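Local coordinates for lipoprotein (Colwellia psychrerythraea, PDB 3O0Y), which is of unknown function but is a putative lipoprotein of the DUF885 family, whose clan suggests a distant relation to metallopeptidases, at residues Glu357-Asp362 against Arg422-Asn427; Gly365-Val370 against Val386-Phe391; Glu369-Met374 against His444-Ala449; Tyr417-Arg422 against Lys433-His438. All blocks are in the same frame, centred on the assembly; numbering follows the deposited sequence.

Contact 1 (Glu357-Asp362 against Arg422-Asn427); sequences EELLSD and RDMKAN
The backbones of Leu359 and Asn427 come nearest to each other, 8.6 Å between CA atoms, so the gap between segment 357-362 of helix 353-373 and the short 3-10 turn of 424-426 is bridged by side chains alone. Leu359 bridges it from the helix. With CG anti to the backbone N (chi1 -171°), its CD1 methyl is carried outward to meet Asn427 CB at 3.7 Å, the two side chains crossing at about a right angle. The same methyl lies 3.9 Å from Met424 SD and is about equally close to the thioether's terminal methyl. Met424 gets there by bending at both chi2 and chi3, which curls the chain round toward the leucine although its CB does not point that way. The loop lies between strand 416-419 and helix 432-439, and its shape is set locally. An Asx turn leads into the 3-10 turn, Asp423 OD1 accepting from Lys425 N at 2.9 Å, with the donor 64° out of the carboxylate plane. The 3-10 turn is closed by Asn427 N bonding to Met424 O at 3.0 Å. On the helix, Ser361 OG and Ser361 N reach Glu357 O from opposite faces of its carbonyl plane. Leu421 and Tyr349 also touch Leu359, while Ile419 of the neighbouring strand packs against Asn427.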
loop_
_atom_site.group_PDB
_atom_site.type_symbol
_atom_site.label_atom_id
_atom_site.label_comp_id
_atom_site.label_asym_id
_atom_site.label_seq_id
_atom_site.Cartn_x
_atom_site.Cartn_y
_atom_site.Cartn_z
ATOM N N GLU A 357 -4.728 7.482 -25.061
ATOM C CA GLU A 357 -3.720 8.510 -25.188
ATOM C C GLU A 357 -4.110 9.845 -24.600
ATOM O O GLU A 357 -3.245 10.570 -24.004
ATOM C CB GLU A 357 -3.327 8.720 -26.696
ATOM C CG GLU A 357 -2.520 7.549 -27.285
ATOM C CD GLU A 357 -2.342 7.599 -28.819
ATOM O OE1 GLU A 357 -3.130 8.292 -29.532
ATOM O OE2 GLU A 357 -1.410 6.840 -29.297
ATOM N N GLU A 358 -5.372 10.196 -24.744
ATOM C CA GLU A 358 -5.897 11.435 -24.182
ATOM C C GLU A 358 -5.845 11.382 -22.665
ATOM O O GLU A 358 -5.410 12.324 -22.008
ATOM C CB GLU A 358 -7.324 11.722 -24.660
ATOM C CG GLU A 358 -7.762 13.163 -24.243
ATOM C CD GLU A 358 -9.207 13.504 -24.581
ATOM O OE1 GLU A 358 -9.889 12.691 -25.194
ATOM O OE2 GLU A 358 -9.672 14.559 -24.124
ATOM N N LEU A 359 -6.298 10.276 -22.070
ATOM C CA LEU A 359 -6.230 10.110 -20.661
ATOM C C LEU A 359 -4.803 10.270 -20.146
ATOM O O LEU A 359 -4.539 10.999 -19.196
ATOM C CB LEU A 359 -6.853 8.758 -20.279
ATOM C CG LEU A 359 -7.080 8.435 -18.841
ATOM C CD1 LEU A 359 -8.012 7.112 -18.698
ATOM C CD2 LEU A 359 -5.747 8.269 -18.096
ATOM N N LEU A 360 -3.852 9.600 -20.787
ATOM C CA LEU A 360 -2.455 9.655 -20.349
ATOM C C LEU A 360 -1.850 11.054 -20.501
ATOM O O LEU A 360 -1.111 11.492 -19.616
ATOM C CB LEU A 360 -1.622 8.615 -21.084
ATOM C CG LEU A 360 -1.869 7.140 -20.645
ATOM C CD1 LEU A 360 -1.272 6.189 -21.731
ATOM C CD2 LEU A 360 -1.326 6.849 -19.310
ATOM N N SER A 361 -2.227 11.762 -21.570
ATOM C CA SER A 361 -1.767 13.142 -21.769
ATOM C C SER A 361 -2.348 14.051 -20.729
ATOM O O SER A 361 -1.675 14.965 -20.214
ATOM C CB SER A 361 -2.123 13.685 -23.166
ATOM O OG SER A 361 -1.444 12.805 -24.080
ATOM N N ASP A 362 -3.615 13.844 -20.441
ATOM C CA ASP A 362 -4.254 14.637 -19.372
ATOM C C ASP A 362 -3.574 14.457 -18.022
ATOM O O ASP A 362 -3.255 15.469 -17.305
ATOM C CB ASP A 362 -5.753 14.307 -19.214
ATOM C CG ASP A 362 -6.632 14.862 -20.375
ATOM O OD1 ASP A 362 -6.172 15.734 -21.212
ATOM O OD2 ASP A 362 -7.830 14.438 -20.420
ATOM N N ARG A 422 -8.146 -0.380 -18.331
ATOM C CA ARG A 422 -9.032 -1.442 -18.852
ATOM C C ARG A 422 -10.383 -0.924 -19.338
ATOM O O ARG A 422 -10.840 -1.296 -20.454
ATOM C CB ARG A 422 -9.310 -2.495 -17.801
ATOM C CG ARG A 422 -10.147 -3.712 -18.268
ATOM C CD ARG A 422 -10.489 -4.705 -17.126
ATOM N NE ARG A 422 -11.721 -4.338 -16.414
ATOM C CZ ARG A 422 -11.807 -3.773 -15.192
ATOM N NH1 ARG A 422 -10.742 -3.532 -14.414
ATOM N NH2 ARG A 422 -13.012 -3.482 -14.716
ATOM N N ASP A 423 -11.029 -0.083 -18.516
ATOM C CA ASP A 423 -12.415 0.322 -18.778
ATOM C C ASP A 423 -12.544 1.850 -18.670
ATOM O O ASP A 423 -12.325 2.416 -17.580
ATOM C CB ASP A 423 -13.266 -0.290 -17.686
ATOM C CG ASP A 423 -14.771 -0.000 -17.879
ATOM O OD1 ASP A 423 -15.150 0.666 -18.909
ATOM O OD2 ASP A 423 -15.552 -0.418 -16.971
ATOM N N MET A 424 -12.925 2.491 -19.771
ATOM C CA MET A 424 -13.019 3.949 -19.764
ATOM C C MET A 424 -14.161 4.393 -18.810
ATOM O O MET A 424 -14.120 5.475 -18.225
ATOM C CB MET A 424 -13.093 4.548 -21.181
ATOM C CG MET A 424 -11.726 4.568 -22.016
ATOM S SD MET A 424 -10.279 5.282 -21.230
ATOM C CE MET A 424 -9.670 3.817 -20.244
ATOM N N LYS A 425 -15.179 3.547 -18.636
ATOM C CA LYS A 425 -16.294 3.915 -17.755
ATOM C C LYS A 425 -15.844 4.004 -16.296
ATOM O O LYS A 425 -16.455 4.720 -15.493
ATOM C CB LYS A 425 -17.487 2.954 -17.895
ATOM C CG LYS A 425 -17.831 2.503 -19.324
ATOM C CD LYS A 425 -18.364 3.632 -20.203
ATOM C CE LYS A 425 -19.416 3.175 -21.284
ATOM N NZ LYS A 425 -20.071 1.865 -20.952
ATOM N N ALA A 426 -14.747 3.325 -15.972
ATOM C CA ALA A 426 -14.130 3.329 -14.656
ATOM C C ALA A 426 -13.150 4.515 -14.461
ATOM O O ALA A 426 -12.547 4.651 -13.432
ATOM C CB ALA A 426 -13.402 1.970 -14.428
ATOM N N ASN A 427 -12.962 5.300 -15.511
ATOM C CA ASN A 427 -12.073 6.476 -15.539
ATOM C C ASN A 427 -12.779 7.738 -15.947
ATOM O O ASN A 427 -12.344 8.415 -16.882
ATOM C CB ASN A 427 -10.927 6.230 -16.517
ATOM C CG ASN A 427 -9.909 5.176 -16.004
ATOM O OD1 ASN A 427 -9.933 3.988 -16.425
ATOM N ND2 ASN A 427 -9.057 5.591 -15.138
#

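Contact 2 (Gly365-Val370 against Val386-Phe391); sequences GYITEV and VEVKSF
Ile367 meets Val386 and Val388 through two branches that its torsions send different ways: a chi1 of -62° sets CG1 beside the backbone N and leaves CG2 anti to it, while an extended chi2 of 174° carries CD1 farther out. Val388 answers with CG2, which falls beside its own backbone N because CG1 is anti to that N (chi1 177°). The two side chains run alongside each other, pointing opposite ways, with Ile367 CD1 and Val388 CG2 3.6 Å apart. Against Val386 the approach is tip to tip and wider, with Ile367 CG2 at 4.1 Å from Val386 CG1. One isoleucine of helix 353-373 thus spans two valines, two residues apart and both with CB toward the helix, in the segment that carries strand 387-390, an outer strand of the small mixed sheet. Val388 also touches Leu360, Ile363 and Asn364 of that helix, and Ile367 reaches Thr436 of helix 432-439. Every contacting atom is a methyl carbon, so the pairing rests on dispersion and the exclusion of water, and steric fit rather than bond direction sets how the helix lies on the strand.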
loop_
_atom_site.group_PDB
_atom_site.type_symbol
_atom_site.label_atom_id
_atom_site.label_comp_id
_atom_site.label_asym_id
_atom_site.label_seq_id
_atom_site.Cartn_x
_atom_site.Cartn_y
_atom_site.Cartn_z
ATOM N N GLY A 365 -0.249 16.246 -17.957
ATOM C CA GLY A 365 -0.488 17.642 -17.817
ATOM C C GLY A 365 -0.869 18.042 -16.389
ATOM O O GLY A 365 -0.434 19.113 -15.892
ATOM N N TYR A 366 -1.673 17.213 -15.740
ATOM C CA TYR A 366 -2.048 17.518 -14.370
ATOM C C TYR A 366 -0.822 17.542 -13.461
ATOM O O TYR A 366 -0.743 18.389 -12.536
ATOM C CB TYR A 366 -3.098 16.568 -13.800
ATOM C CG TYR A 366 -4.436 16.516 -14.503
ATOM C CD1 TYR A 366 -4.970 17.634 -15.133
ATOM C CD2 TYR A 366 -5.151 15.325 -14.555
ATOM C CE1 TYR A 366 -6.183 17.548 -15.803
ATOM C CE2 TYR A 366 -6.386 15.229 -15.198
ATOM C CZ TYR A 366 -6.896 16.358 -15.835
ATOM O OH TYR A 366 -8.134 16.347 -16.489
ATOM N N ILE A 367 0.054 16.546 -13.614
ATOM C CA ILE A 367 1.299 16.450 -12.776
ATOM C C ILE A 367 2.136 17.670 -12.997
ATOM O O ILE A 367 2.575 18.298 -12.022
ATOM C CB ILE A 367 2.083 15.172 -13.058
ATOM C CG1 ILE A 367 1.234 13.996 -12.705
ATOM C CG2 ILE A 367 3.440 15.169 -12.251
ATOM C CD1 ILE A 367 1.858 12.668 -13.090
ATOM N N THR A 368 2.365 18.060 -14.255
ATOM C CA THR A 368 3.215 19.181 -14.566
ATOM C C THR A 368 2.685 20.473 -13.940
ATOM O O THR A 368 3.473 21.288 -13.376
ATOM C CB THR A 368 3.365 19.327 -16.121
ATOM O OG1 THR A 368 3.935 18.109 -16.602
ATOM C CG2 THR A 368 4.208 20.544 -16.500
ATOM N N GLU A 369 1.389 20.713 -14.133
ATOM C CA GLU A 369 0.775 21.921 -13.635
ATOM C C GLU A 369 0.849 22.002 -12.104
ATOM O O GLU A 369 1.210 23.017 -11.568
ATOM C CB GLU A 369 -0.661 22.013 -14.124
ATOM C CG GLU A 369 -1.454 23.177 -13.546
ATOM C CD GLU A 369 -2.975 23.038 -13.934
ATOM O OE1 GLU A 369 -3.607 21.909 -13.815
ATOM O OE2 GLU A 369 -3.488 24.052 -14.444
ATOM N N VAL A 370 0.425 20.965 -11.395
ATOM C CA VAL A 370 0.364 21.049 -9.933
ATOM C C VAL A 370 1.767 21.174 -9.344
ATOM O O VAL A 370 1.955 21.833 -8.363
ATOM C CB VAL A 370 -0.422 19.888 -9.296
ATOM C CG1 VAL A 370 0.325 18.470 -9.419
ATOM C CG2 VAL A 370 -0.778 20.262 -7.828
ATOM N N VAL A 386 8.701 11.389 -10.778
ATOM C CA VAL A 386 7.728 10.355 -10.992
ATOM C C VAL A 386 7.479 10.082 -12.478
ATOM O O VAL A 386 7.654 10.969 -13.320
ATOM C CB VAL A 386 6.369 10.779 -10.331
ATOM C CG1 VAL A 386 5.710 11.964 -11.082
ATOM C CG2 VAL A 386 5.391 9.621 -10.255
ATOM N N GLU A 387 7.114 8.860 -12.775
ATOM C CA GLU A 387 6.740 8.468 -14.121
ATOM C C GLU A 387 5.355 7.822 -14.096
ATOM O O GLU A 387 4.974 7.224 -13.110
ATOM C CB GLU A 387 7.742 7.486 -14.716
ATOM C CG GLU A 387 9.112 8.159 -14.876
ATOM C CD GLU A 387 10.141 7.343 -15.676
ATOM O OE1 GLU A 387 9.777 6.259 -16.267
ATOM O OE2 GLU A 387 11.319 7.806 -15.624
ATOM N N VAL A 388 4.629 7.958 -15.197
ATOM C CA VAL A 388 3.281 7.374 -15.310
ATOM C C VAL A 388 3.319 6.149 -16.237
ATOM O O VAL A 388 3.863 6.273 -17.385
ATOM C CB VAL A 388 2.306 8.400 -15.866
ATOM C CG1 VAL A 388 0.882 7.773 -16.072
ATOM C CG2 VAL A 388 2.222 9.651 -14.937
ATOM N N LYS A 389 2.731 5.009 -15.829
ATOM C CA LYS A 389 2.612 3.788 -16.618
ATOM C C LYS A 389 1.202 3.209 -16.495
ATOM O O LYS A 389 0.579 3.352 -15.472
ATOM C CB LYS A 389 3.559 2.699 -16.146
ATOM C CG LYS A 389 5.040 3.005 -16.412
ATOM C CD LYS A 389 5.990 1.807 -16.003
ATOM C CE LYS A 389 5.974 0.625 -16.983
ATOM N NZ LYS A 389 7.049 -0.519 -16.748
ATOM N N SER A 390 0.734 2.556 -17.565
ATOM C CA SER A 390 -0.534 1.853 -17.500
ATOM C C SER A 390 -0.247 0.465 -16.966
ATOM O O SER A 390 0.802 -0.117 -17.282
ATOM C CB SER A 390 -1.250 1.836 -18.865
ATOM O OG SER A 390 -0.406 1.303 -19.861
ATOM N N PHE A 391 -1.166 -0.129 -16.218
ATOM C CA PHE A 391 -1.034 -1.520 -15.888
ATOM C C PHE A 391 -1.045 -2.338 -17.178
ATOM O O PHE A 391 -1.789 -2.051 -18.103
ATOM C CB PHE A 391 -2.162 -2.015 -15.000
ATOM C CG PHE A 391 -2.092 -1.558 -13.596
ATOM C CD1 PHE A 391 -1.201 -2.128 -12.713
ATOM C CD2 PHE A 391 -2.939 -0.611 -13.106
ATOM C CE1 PHE A 391 -1.185 -1.771 -11.380
ATOM C CE2 PHE A 391 -2.888 -0.211 -11.771
ATOM C CZ PHE A 391 -2.020 -0.783 -10.910
#

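Contact 3 (Glu369-Met374 against His444-Ala449); sequences EVTAKM and HHWQIA
Met374 CE sits directly over the indole of Trp446, 3.4 Å from the centroid of the six-membered ring and 16° off its normal. The methyl is near the fused bond, 3.3 Å from Trp446 CE2, which marks a tight CH-pi contact. Met374 SD stands behind it at 5.0 Å from the same centroid, above the face, making this a Met-aromatic pair with the methyl foremost. The methionine chain is extended at chi2 but turned at chi3 (-133°), away from a staggered value, as the methyl is laid on the ring. Thr371 CG2 adds an oblique touch at Trp446 CZ3, 4.1 Å away. Replacing Trp446 by an alanine would probably leave the Met374 methyl without its aromatic partner and open a gap between helices 353-373 and 444-452. Farther out, Phe378 meets the indole at steep inclination, Pro382 packs on it, and Thr371 OG1 is bonded to Ile367 O and Asn441 ND2. Helix 444-452 also sets His444 against His438 and Glu439 of the preceding helix, reminiscent of the clan's metal-binding motifs, though any such role is inferred. The methyl carries the contact, and the more distant sulfur adds at most a weak Met-aromatic term.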
loop_
_atom_site.group_PDB
_atom_site.type_symbol
_atom_site.label_atom_id
_atom_site.label_comp_id
_atom_site.label_asym_id
_atom_site.label_seq_id
_atom_site.Cartn_x
_atom_site.Cartn_y
_atom_site.Cartn_z
ATOM N N GLU A 369 1.389 20.713 -14.133
ATOM C CA GLU A 369 0.775 21.921 -13.635
ATOM C C GLU A 369 0.849 22.002 -12.104
ATOM O O GLU A 369 1.210 23.017 -11.568
ATOM C CB GLU A 369 -0.661 22.013 -14.124
ATOM C CG GLU A 369 -1.454 23.177 -13.546
ATOM C CD GLU A 369 -2.975 23.038 -13.934
ATOM O OE1 GLU A 369 -3.607 21.909 -13.815
ATOM O OE2 GLU A 369 -3.488 24.052 -14.444
ATOM N N VAL A 370 0.425 20.965 -11.395
ATOM C CA VAL A 370 0.364 21.049 -9.933
ATOM C C VAL A 370 1.767 21.174 -9.344
ATOM O O VAL A 370 1.955 21.833 -8.363
ATOM C CB VAL A 370 -0.422 19.888 -9.296
ATOM C CG1 VAL A 370 0.325 18.470 -9.419
ATOM C CG2 VAL A 370 -0.778 20.262 -7.828
ATOM N N THR A 371 2.754 20.507 -9.943
ATOM C CA THR A 371 4.090 20.493 -9.369
ATOM C C THR A 371 4.688 21.865 -9.435
ATOM O O THR A 371 5.314 22.328 -8.485
ATOM C CB THR A 371 4.977 19.485 -10.136
ATOM O OG1 THR A 371 4.388 18.195 -10.046
ATOM C CG2 THR A 371 6.430 19.439 -9.564
ATOM N N ALA A 372 4.349 22.578 -10.505
ATOM C CA ALA A 372 4.772 23.975 -10.655
ATOM C C ALA A 372 4.041 24.905 -9.716
ATOM O O ALA A 372 4.649 25.758 -9.053
ATOM C CB ALA A 372 4.537 24.437 -12.109
ATOM N N LYS A 373 2.736 24.797 -9.682
ATOM C CA LYS A 373 1.914 25.704 -8.933
ATOM C C LYS A 373 2.026 25.476 -7.435
ATOM O O LYS A 373 1.789 26.401 -6.668
ATOM C CB LYS A 373 0.451 25.564 -9.362
ATOM C CG LYS A 373 0.197 26.137 -10.755
ATOM C CD LYS A 373 -0.098 27.653 -10.653
ATOM C CE LYS A 373 0.523 28.457 -11.806
ATOM N NZ LYS A 373 0.903 29.870 -11.371
ATOM N N MET A 374 2.401 24.261 -6.991
ATOM C CA MET A 374 2.484 23.950 -5.600
ATOM C C MET A 374 3.771 24.414 -4.911
ATOM O O MET A 374 3.832 24.472 -3.675
ATOM C CB MET A 374 2.236 22.416 -5.340
ATOM C CG MET A 374 3.385 21.558 -5.619
ATOM S SD MET A 374 2.839 19.730 -5.744
ATOM C CE MET A 374 4.240 19.157 -4.640
ATOM N N HIS A 444 1.473 10.638 -2.856
ATOM C CA HIS A 444 2.404 9.580 -2.529
ATOM C C HIS A 444 3.809 9.803 -3.034
ATOM O O HIS A 444 4.745 9.598 -2.260
ATOM C CB HIS A 444 1.942 8.243 -3.052
ATOM C CG HIS A 444 0.813 7.601 -2.295
ATOM N ND1 HIS A 444 0.700 7.650 -0.909
ATOM C CD2 HIS A 444 -0.233 6.867 -2.741
ATOM C CE1 HIS A 444 -0.360 6.927 -0.552
ATOM N NE2 HIS A 444 -0.943 6.448 -1.636
ATOM N N HIS A 445 4.002 10.176 -4.289
ATOM C CA HIS A 445 5.358 10.324 -4.821
ATOM C C HIS A 445 6.126 11.419 -4.069
ATOM O O HIS A 445 7.266 11.230 -3.600
ATOM C CB HIS A 445 5.361 10.608 -6.328
ATOM C CG HIS A 445 6.754 10.860 -6.835
ATOM N ND1 HIS A 445 7.670 9.831 -6.927
ATOM C CD2 HIS A 445 7.441 12.013 -7.078
ATOM C CE1 HIS A 445 8.851 10.338 -7.295
ATOM N NE2 HIS A 445 8.752 11.666 -7.372
ATOM N N TRP A 446 5.504 12.583 -3.894
ATOM C CA TRP A 446 6.178 13.691 -3.285
ATOM C C TRP A 446 6.618 13.275 -1.852
ATOM O O TRP A 446 7.752 13.524 -1.451
ATOM C CB TRP A 446 5.292 14.930 -3.287
ATOM C CG TRP A 446 6.020 16.232 -3.054
ATOM C CD1 TRP A 446 6.043 16.967 -1.896
ATOM C CD2 TRP A 446 6.711 17.002 -4.028
ATOM N NE1 TRP A 446 6.714 18.129 -2.096
ATOM C CE2 TRP A 446 7.152 18.177 -3.383
ATOM C CE3 TRP A 446 6.998 16.811 -5.384
ATOM C CZ2 TRP A 446 7.867 19.165 -4.039
ATOM C CZ3 TRP A 446 7.700 17.794 -6.017
ATOM C CH2 TRP A 446 8.077 18.979 -5.377
ATOM N N GLN A 447 5.718 12.635 -1.131
ATOM C CA GLN A 447 5.958 12.279 0.275
ATOM C C GLN A 447 6.985 11.188 0.386
ATOM O O GLN A 447 8.011 11.370 1.091
ATOM C CB GLN A 447 4.666 11.905 0.960
ATOM C CG GLN A 447 4.762 11.448 2.380
ATOM C CD GLN A 447 5.054 9.988 2.485
ATOM O OE1 GLN A 447 4.232 9.158 2.136
ATOM N NE2 GLN A 447 6.209 9.661 3.145
ATOM N N ILE A 448 6.770 10.111 -0.362
ATOM C CA ILE A 448 7.715 8.943 -0.285
ATOM C C ILE A 448 9.134 9.313 -0.737
ATOM O O ILE A 448 10.123 8.963 -0.126
ATOM C CB ILE A 448 7.140 7.768 -1.073
ATOM C CG1 ILE A 448 6.008 7.156 -0.254
ATOM C CG2 ILE A 448 8.201 6.686 -1.457
ATOM C CD1 ILE A 448 5.148 6.205 -0.999
ATOM N N ALA A 449 9.246 10.035 -1.831
ATOM C CA ALA A 449 10.513 10.471 -2.311
ATOM C C ALA A 449 11.243 11.405 -1.348
ATOM O O ALA A 449 12.456 11.244 -1.078
ATOM C CB ALA A 449 10.328 11.158 -3.735
#

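Contact 4 (Tyr417-Arg422 against Lys433-His438); sequences YWINLR and KTLTYH
Tyr417 OH donates to Thr436 OG1 at 2.8 Å, and this bond marks the tight end of the contact. The threonine oxygen lies at the tyrosine ring's edge, near its plane, and the two side chains cross at about a right angle. With CG anti to the backbone N (chi1 166°), the ring reaches from strand 416-419 to helix 432-439; the axes of strand 417-419 and helix 433-438 approach to 9.8 Å at 148°, a roughly antiparallel strand-loop-helix unit. Leu435 CG also rests against Tyr417 OH, 3.6 Å away. The more open side is apolar: Ile419 CD1 meets Leu435 CD2 at 3.7 Å as the two side chains cross, and Leu435 is partly exposed; a sulfate, probably from the crystallisation liquor, lies about 6 Å from its side chain. A phenylalanine in place of Tyr417 would probably leave Thr436 OG1 without its incoming proton. That oxygen is also bonded to Leu432 O, so the phenol's bond probably continues through the threonine to the helix backbone, satisfying a buried hydroxyl on both counts.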
loop_
_atom_site.group_PDB
_atom_site.type_symbol
_atom_site.label_atom_id
_atom_site.label_comp_id
_atom_site.label_asym_id
_atom_site.label_seq_id
_atom_site.Cartn_x
_atom_site.Cartn_y
_atom_site.Cartn_z
ATOM N N TYR A 417 3.441 6.075 -10.970
ATOM C CA TYR A 417 2.021 6.195 -10.881
ATOM C C TYR A 417 1.466 5.281 -11.957
ATOM O O TYR A 417 1.607 5.511 -13.141
ATOM C CB TYR A 417 1.615 7.666 -11.042
ATOM C CG TYR A 417 0.140 7.986 -11.312
ATOM C CD1 TYR A 417 -0.885 7.137 -11.010
ATOM C CD2 TYR A 417 -0.188 9.249 -11.759
ATOM C CE1 TYR A 417 -2.214 7.504 -11.244
ATOM C CE2 TYR A 417 -1.518 9.588 -12.025
ATOM C CZ TYR A 417 -2.511 8.726 -11.735
ATOM O OH TYR A 417 -3.822 9.079 -11.955
ATOM N N TRP A 418 0.867 4.193 -11.484
ATOM C CA TRP A 418 0.209 3.254 -12.319
ATOM C C TRP A 418 -1.268 3.586 -12.487
ATOM O O TRP A 418 -1.986 3.863 -11.495
ATOM C CB TRP A 418 0.270 1.872 -11.747
ATOM C CG TRP A 418 1.622 1.330 -11.611
ATOM C CD1 TRP A 418 2.430 1.518 -10.533
ATOM C CD2 TRP A 418 2.383 0.544 -12.563
ATOM N NE1 TRP A 418 3.643 0.868 -10.728
ATOM C CE2 TRP A 418 3.648 0.284 -11.968
ATOM C CE3 TRP A 418 2.133 0.068 -13.842
ATOM C CZ2 TRP A 418 4.654 -0.442 -12.624
ATOM C CZ3 TRP A 418 3.117 -0.638 -14.523
ATOM C CH2 TRP A 418 4.378 -0.909 -13.887
ATOM N N ILE A 419 -1.710 3.566 -13.734
ATOM C CA ILE A 419 -3.120 3.803 -14.063
ATOM C C ILE A 419 -3.754 2.616 -14.779
ATOM O O ILE A 419 -3.132 2.041 -15.666
ATOM C CB ILE A 419 -3.230 5.137 -14.903
ATOM C CG1 ILE A 419 -4.683 5.483 -15.133
ATOM C CG2 ILE A 419 -2.453 5.036 -16.185
ATOM C CD1 ILE A 419 -5.429 5.974 -13.899
ATOM N N ASN A 420 -4.990 2.236 -14.394
ATOM C CA ASN A 420 -5.697 1.114 -15.039
ATOM C C ASN A 420 -6.525 1.597 -16.215
ATOM O O ASN A 420 -7.480 2.376 -16.015
ATOM C CB ASN A 420 -6.629 0.474 -14.037
ATOM C CG ASN A 420 -7.067 -0.868 -14.466
ATOM O OD1 ASN A 420 -7.381 -1.094 -15.625
ATOM N ND2 ASN A 420 -7.095 -1.810 -13.526
ATOM N N LEU A 421 -6.102 1.262 -17.432
ATOM C CA LEU A 421 -6.829 1.664 -18.629
ATOM C C LEU A 421 -7.807 0.612 -19.160
ATOM O O LEU A 421 -8.291 0.727 -20.316
ATOM C CB LEU A 421 -5.828 2.080 -19.674
ATOM C CG LEU A 421 -4.731 3.090 -19.354
ATOM C CD1 LEU A 421 -3.822 3.236 -20.559
ATOM C CD2 LEU A 421 -5.454 4.379 -18.926
ATOM N N ARG A 422 -8.146 -0.380 -18.331
ATOM C CA ARG A 422 -9.032 -1.442 -18.852
ATOM C C ARG A 422 -10.383 -0.924 -19.338
ATOM O O ARG A 422 -10.840 -1.296 -20.454
ATOM C CB ARG A 422 -9.310 -2.495 -17.801
ATOM C CG ARG A 422 -10.147 -3.712 -18.268
ATOM C CD ARG A 422 -10.489 -4.705 -17.126
ATOM N NE ARG A 422 -11.721 -4.338 -16.414
ATOM C CZ ARG A 422 -11.807 -3.773 -15.192
ATOM N NH1 ARG A 422 -10.742 -3.532 -14.414
ATOM N NH2 ARG A 422 -13.012 -3.482 -14.716
ATOM N N LYS A 433 -8.166 14.026 -11.846
ATOM C CA LYS A 433 -7.287 14.964 -11.156
ATOM C C LYS A 433 -7.035 14.471 -9.742
ATOM O O LYS A 433 -5.865 14.319 -9.323
ATOM C CB LYS A 433 -7.888 16.385 -11.122
ATOM C CG LYS A 433 -7.638 17.212 -12.329
ATOM C CD LYS A 433 -8.236 18.653 -12.079
ATOM C CE LYS A 433 -8.064 19.573 -13.211
ATOM N NZ LYS A 433 -8.789 20.866 -13.043
ATOM N N THR A 434 -8.101 14.116 -8.993
ATOM C CA THR A 434 -7.877 13.783 -7.591
ATOM C C THR A 434 -7.006 12.543 -7.451
ATOM O O THR A 434 -6.133 12.455 -6.573
ATOM C CB THR A 434 -9.176 13.728 -6.778
ATOM O OG1 THR A 434 -8.828 13.980 -5.393
ATOM C CG2 THR A 434 -9.948 12.399 -6.996
ATOM N N LEU A 435 -7.223 11.573 -8.347
ATOM C CA LEU A 435 -6.411 10.332 -8.337
ATOM C C LEU A 435 -4.959 10.685 -8.596
ATOM O O LEU A 435 -4.040 10.149 -7.961
ATOM C CB LEU A 435 -6.924 9.359 -9.340
ATOM C CG LEU A 435 -6.161 8.044 -9.431
ATOM C CD1 LEU A 435 -6.343 7.305 -8.048
ATOM C CD2 LEU A 435 -6.683 7.215 -10.606
ATOM N N THR A 436 -4.756 11.608 -9.528
ATOM C CA THR A 436 -3.425 11.974 -9.945
ATOM C C THR A 436 -2.668 12.755 -8.843
ATOM O O THR A 436 -1.428 12.560 -8.620
ATOM C CB THR A 436 -3.472 12.736 -11.259
ATOM O OG1 THR A 436 -4.026 11.898 -12.294
ATOM C CG2 THR A 436 -2.125 13.320 -11.631
ATOM N N TYR A 437 -3.406 13.596 -8.108
ATOM C CA TYR A 437 -2.813 14.240 -6.957
ATOM C C TYR A 437 -2.495 13.313 -5.849
ATOM O O TYR A 437 -1.451 13.447 -5.168
ATOM C CB TYR A 437 -3.663 15.434 -6.507
ATOM C CG TYR A 437 -3.996 16.452 -7.584
ATOM C CD1 TYR A 437 -3.102 16.799 -8.603
ATOM C CD2 TYR A 437 -5.249 17.053 -7.630
ATOM C CE1 TYR A 437 -3.432 17.661 -9.567
ATOM C CE2 TYR A 437 -5.550 17.964 -8.566
ATOM C CZ TYR A 437 -4.671 18.267 -9.555
ATOM O OH TYR A 437 -5.035 19.149 -10.589
ATOM N N HIS A 438 -3.364 12.326 -5.624
ATOM C CA HIS A 438 -3.180 11.331 -4.622
ATOM C C HIS A 438 -1.967 10.446 -4.868
ATOM O O HIS A 438 -1.144 10.250 -3.941
ATOM C CB HIS A 438 -4.403 10.468 -4.641
ATOM C CG HIS A 438 -4.408 9.381 -3.616
ATOM N ND1 HIS A 438 -3.788 8.182 -3.777
ATOM C CD2 HIS A 438 -4.866 9.381 -2.332
ATOM C CE1 HIS A 438 -4.048 7.390 -2.761
ATOM N NE2 HIS A 438 -4.617 8.120 -1.814
#

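In the fold
Contacts 1, 2 and 3 use successive parts of helix 353-373: its early part meets the loop, its middle the edge strand 387-390, its end helix 444-452. Contact 4 ties the adjacent strand 416-419 to helix 432-439. Contact 2 is the surface member, wholly aliphatic, whereas contacts 1, 3 and 4 are largely buried and involve, respectively, a thioether with aliphatic carbons, a methionine on an indole, and a tyrosine-threonine hydrogen bond. They interlock: Leu360 CD2 of contact 1 packs on Ile419 CG2 of contact 4, Glu387 O probably bonds to Tyr417 N between neighbouring strands, and Val370 CB touches Tyr437 CE1. Between contacts 3 and 4, His444 N and His438 O form a probable hydrogen bond linking consecutive helices.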